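Local coordinates for protein PAN2-PAN3 deadenylation complex catalytic subunit pan2 (Neurospora crassa, PDB 4CZX) that probably shortens the poly(A) tails of mRNA as the catalytic subunit of the PAN deadenylation complex, here represented by its N-terminal WD40 domain, at residues 173-178 / 185-190. Numbering follows the deposited sequence. Where two conformers were deposited one is given.
Sequences TVNILD and KKQWQA
Asn175 and Gln187, a non-hydrogen-bonded pair on the same face of a beta hairpin, both place CG beside their own backbone N (chi1 -69° in Asn175), which sets their amides next to each other. The hairpin joins strands 173-177 and 184-189, the third and fourth strands of a four-stranded antiparallel blade in this WD40 beta-propeller; 184-189 is an edge strand. In one of the two conformers of Gln187, its NE2 donates to Asn175 OD1 at 2.8 Å, so this bond may not be constant. The bond is bent, 131° at the hydrogen, and OD1 lies out of the Gln187 amide plane. Asn175 ND2 is held by Tyr156 OH and Asp154 OD2, which fixes the flip of its amide and turns OD1 to Gln187.

On the other face Val174 and Trp188 run alongside each other. Val174 CB and CG2 lie against Trp188 CE3, each at 3.8 Å. The Ala190 CB methyl lies above the indole plane near its periphery. Thr207 of strand 204-210 and Phe229 of strand 225-230 pack here too, so this side joins the hairpin to the next blade. Farther along, Ile176 CD1 rests on the CB and CG of Lys186.

Val174 and Trp188 exchange two backbone hydrogen bonds. Ile176 N donates to Lys186 O, but Ile176 O takes Lys185 N instead, at 2.7 Å. Lys185 and Lys186 thus both face Ile176, a classic beta bulge. Beyond the bulge, the Lys185 chain runs past Asp178 CB to the carboxylate. Asp178 OD1 accepts hydrogen bonds from the backbone N-H groups of Ile180 and Thr181 in the turn. The other oxygen, OD2, forms a salt bridge with Lys185 NZ at 2.9 Å, met on its anti side and 22° out of the carboxylate plane.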
ATOM      1  N   THR A 173     -41.111   2.861 -24.651  1.00 35.81           N
ATOM      2  CA  THR A 173     -41.853   1.810 -25.344  1.00 35.22           C
ATOM      3  C   THR A 173     -41.386   0.448 -24.846  1.00 34.08           C
ATOM      4  O   THR A 173     -40.284   0.319 -24.322  1.00 30.22           O
ATOM      5  CB  THR A 173     -41.673   1.874 -26.870  1.00 41.00           C
ATOM      6  OG1 THR A 173     -40.281   1.800 -27.190  1.00 48.04           O
ATOM      7  CG2 THR A 173     -42.224   3.170 -27.421  1.00 38.39           C
ATOM      8  N   VAL A 174     -42.234  -0.562 -25.013  1.00 32.91           N
ATOM      9  CA  VAL A 174     -41.844  -1.921 -24.687  1.00 30.29           C
ATOM     10  C   VAL A 174     -41.839  -2.767 -25.952  1.00 32.21           C
ATOM     11  O   VAL A 174     -42.843  -2.839 -26.652  1.00 37.55           O
ATOM     12  CB  VAL A 174     -42.790  -2.539 -23.655  1.00 30.61           C
ATOM     13  CG1 VAL A 174     -42.425  -4.020 -23.417  1.00 30.74           C
ATOM     14  CG2 VAL A 174     -42.705  -1.763 -22.358  1.00 30.50           C
ATOM     15  N   ASN A 175     -40.697  -3.380 -26.260  1.00 34.67           N
ATOM     16  CA  ASN A 175     -40.645  -4.366 -27.339  1.00 32.31           C
ATOM     17  C   ASN A 175     -40.859  -5.767 -26.780  1.00 28.16           C
ATOM     18  O   ASN A 175     -40.222  -6.151 -25.802  1.00 31.44           O
ATOM     19  CB  ASN A 175     -39.306  -4.315 -28.086  1.00 34.06           C
ATOM     20  CG  ASN A 175     -39.135  -3.055 -28.899  1.00 36.28           C
ATOM     21  OD1 ASN A 175     -40.110  -2.400 -29.269  1.00 35.35           O
ATOM     22  ND2 ASN A 175     -37.890  -2.714 -29.198  1.00 35.63           N
ATOM     23  N   ILE A 176     -41.753  -6.523 -27.402  1.00 30.68           N
ATOM     24  CA  ILE A 176     -41.952  -7.911 -27.024  1.00 30.58           C
ATOM     25  C   ILE A 176     -41.161  -8.778 -27.993  1.00 30.08           C
ATOM     26  O   ILE A 176     -41.492  -8.871 -29.177  1.00 34.69           O
ATOM     27  CB  ILE A 176     -43.437  -8.281 -27.028  1.00 30.26           C
ATOM     28  CG1 ILE A 176     -44.206  -7.300 -26.145  1.00 37.54           C
ATOM     29  CG2 ILE A 176     -43.654  -9.727 -26.556  1.00 35.49           C
ATOM     30  CD1 ILE A 176     -45.687  -7.396 -26.302  1.00 49.28           C
ATOM     31  N   LEU A 177     -40.107  -9.398 -27.479  1.00 31.01           N
ATOM     32  CA  LEU A 177     -39.153 -10.121 -28.311  1.00 34.42           C
ATOM     33  C   LEU A 177     -39.358 -11.627 -28.268  1.00 35.44           C
ATOM     34  O   LEU A 177     -39.550 -12.206 -27.199  1.00 33.82           O
ATOM     35  CB  LEU A 177     -37.721  -9.815 -27.874  1.00 33.11           C
ATOM     36  CG  LEU A 177     -37.277  -8.370 -27.693  1.00 35.40           C
ATOM     37  CD1 LEU A 177     -35.805  -8.371 -27.282  1.00 34.48           C
ATOM     38  CD2 LEU A 177     -37.482  -7.587 -28.969  1.00 35.46           C
ATOM     39  N   ASP A 178     -39.308 -12.254 -29.436  1.00 35.59           N
ATOM     40  CA  ASP A 178     -39.319 -13.706 -29.506  1.00 32.36           C
ATOM     41  C   ASP A 178     -38.097 -14.224 -28.740  1.00 40.21           C
ATOM     42  O   ASP A 178     -36.967 -13.796 -28.987  1.00 36.02           O
ATOM     43  CB  ASP A 178     -39.303 -14.179 -30.956  1.00 34.62           C
ATOM     44  CG  ASP A 178     -39.418 -15.688 -31.075  1.00 39.60           C
ATOM     45  OD1 ASP A 178     -38.413 -16.381 -30.801  1.00 38.39           O
ATOM     46  OD2 ASP A 178     -40.508 -16.167 -31.437  1.00 48.30           O
ATOM     47  N   LYS A 185     -41.776  -9.010 -31.904  1.00 38.01           N
ATOM     48  CA  LYS A 185     -43.105  -9.491 -32.276  1.00 44.22           C
ATOM     49  C   LYS A 185     -44.137  -8.364 -32.225  1.00 47.14           C
ATOM     50  O   LYS A 185     -45.114  -8.364 -32.976  1.00 46.78           O
ATOM     51  CB  LYS A 185     -43.538 -10.633 -31.353  1.00 46.74           C
ATOM     52  CG  LYS A 185     -42.596 -11.832 -31.362  1.00 50.92           C
ATOM     53  CD  LYS A 185     -43.290 -13.093 -30.856  1.00 65.04           C
ATOM     54  CE  LYS A 185     -43.051 -14.267 -31.801  1.00 65.53           C
ATOM     55  NZ  LYS A 185     -43.308 -15.574 -31.139  1.00 67.81           N
ATOM     56  N   LYS A 186     -43.911  -7.404 -31.335  1.00 44.08           N
ATOM     57  CA  LYS A 186     -44.892  -6.361 -31.066  1.00 42.19           C
ATOM     58  C   LYS A 186     -44.249  -5.223 -30.277  1.00 41.83           C
ATOM     59  O   LYS A 186     -43.416  -5.471 -29.407  1.00 39.20           O
ATOM     60  CB  LYS A 186     -46.071  -6.953 -30.293  1.00 45.13           C
ATOM     61  CG  LYS A 186     -47.097  -5.962 -29.794  1.00 52.59           C
ATOM     62  CD  LYS A 186     -48.061  -5.569 -30.888  1.00 62.47           C
ATOM     63  CE  LYS A 186     -49.443  -5.276 -30.317  1.00 70.12           C
ATOM     64  NZ  LYS A 186     -50.389  -4.827 -31.373  1.00 71.23           N
ATOM     65  N   GLN A 187     -44.615  -3.981 -30.594  1.00 36.12           N
ATOM     66  CA  GLN A 187     -44.161  -2.828 -29.823  0.50 41.73           C
ATOM     67  C   GLN A 187     -45.349  -2.181 -29.108  1.00 45.64           C
ATOM     68  O   GLN A 187     -46.416  -1.990 -29.706  1.00 46.85           O
ATOM     69  CB  GLN A 187     -43.446  -1.821 -30.731  0.50 40.51           C
ATOM     70  CG  GLN A 187     -42.299  -2.445 -31.528  0.50 40.65           C
ATOM     71  CD  GLN A 187     -41.407  -1.429 -32.220  0.50 45.88           C
ATOM     72  OE1 GLN A 187     -41.411  -1.319 -33.446  0.50 50.11           O
ATOM     73  NE2 GLN A 187     -40.618  -0.695 -31.436  0.50 42.44           N
ATOM     74  N   TRP A 188     -45.161  -1.860 -27.832  1.00 39.25           N
ATOM     75  CA  TRP A 188     -46.213  -1.303 -26.995  1.00 40.54           C
ATOM     76  C   TRP A 188     -45.785   0.062 -26.467  1.00 40.86           C
ATOM     77  O   TRP A 188     -44.719   0.191 -25.867  1.00 36.53           O
ATOM     78  CB  TRP A 188     -46.515  -2.278 -25.846  1.00 39.94           C
ATOM     79  CG  TRP A 188     -47.483  -1.807 -24.799  1.00 41.22           C
ATOM     80  CD1 TRP A 188     -48.662  -1.138 -24.997  1.00 48.14           C
ATOM     81  CD2 TRP A 188     -47.353  -1.981 -23.385  1.00 39.71           C
ATOM     82  NE1 TRP A 188     -49.267  -0.883 -23.789  1.00 44.85           N
ATOM     83  CE2 TRP A 188     -48.484  -1.392 -22.784  1.00 39.38           C
ATOM     84  CE3 TRP A 188     -46.382  -2.576 -22.564  1.00 36.22           C
ATOM     85  CZ2 TRP A 188     -48.674  -1.381 -21.403  1.00 39.23           C
ATOM     86  CZ3 TRP A 188     -46.572  -2.561 -21.193  1.00 36.95           C
ATOM     87  CH2 TRP A 188     -47.708  -1.961 -20.625  1.00 38.79           C
ATOM     88  N   GLN A 189     -46.605   1.084 -26.696  1.00 37.49           N
ATOM     89  CA  GLN A 189     -46.281   2.416 -26.190  1.00 41.16           C
ATOM     90  C   GLN A 189     -46.736   2.532 -24.740  1.00 42.26           C
ATOM     91  O   GLN A 189     -47.908   2.772 -24.467  1.00 47.62           O
ATOM     92  CB  GLN A 189     -46.937   3.503 -27.040  1.00 39.18           C
ATOM     93  CG  GLN A 189     -46.491   4.894 -26.650  1.00 47.50           C
ATOM     94  CD  GLN A 189     -45.079   5.173 -27.088  1.00 52.42           C
ATOM     95  OE1 GLN A 189     -44.756   5.053 -28.269  1.00 55.34           O
ATOM     96  NE2 GLN A 189     -44.218   5.534 -26.139  1.00 53.32           N
ATOM     97  N   ALA A 190     -45.812   2.350 -23.805  1.00 36.47           N
ATOM     98  CA  ALA A 190     -46.185   2.324 -22.397  1.00 33.74           C
ATOM     99  C   ALA A 190     -46.218   3.728 -21.806  1.00 34.70           C
ATOM    100  O   ALA A 190     -47.239   4.162 -21.274  1.00 33.53           O
ATOM    101  CB  ALA A 190     -45.232   1.429 -21.612  1.00 35.46           C
TER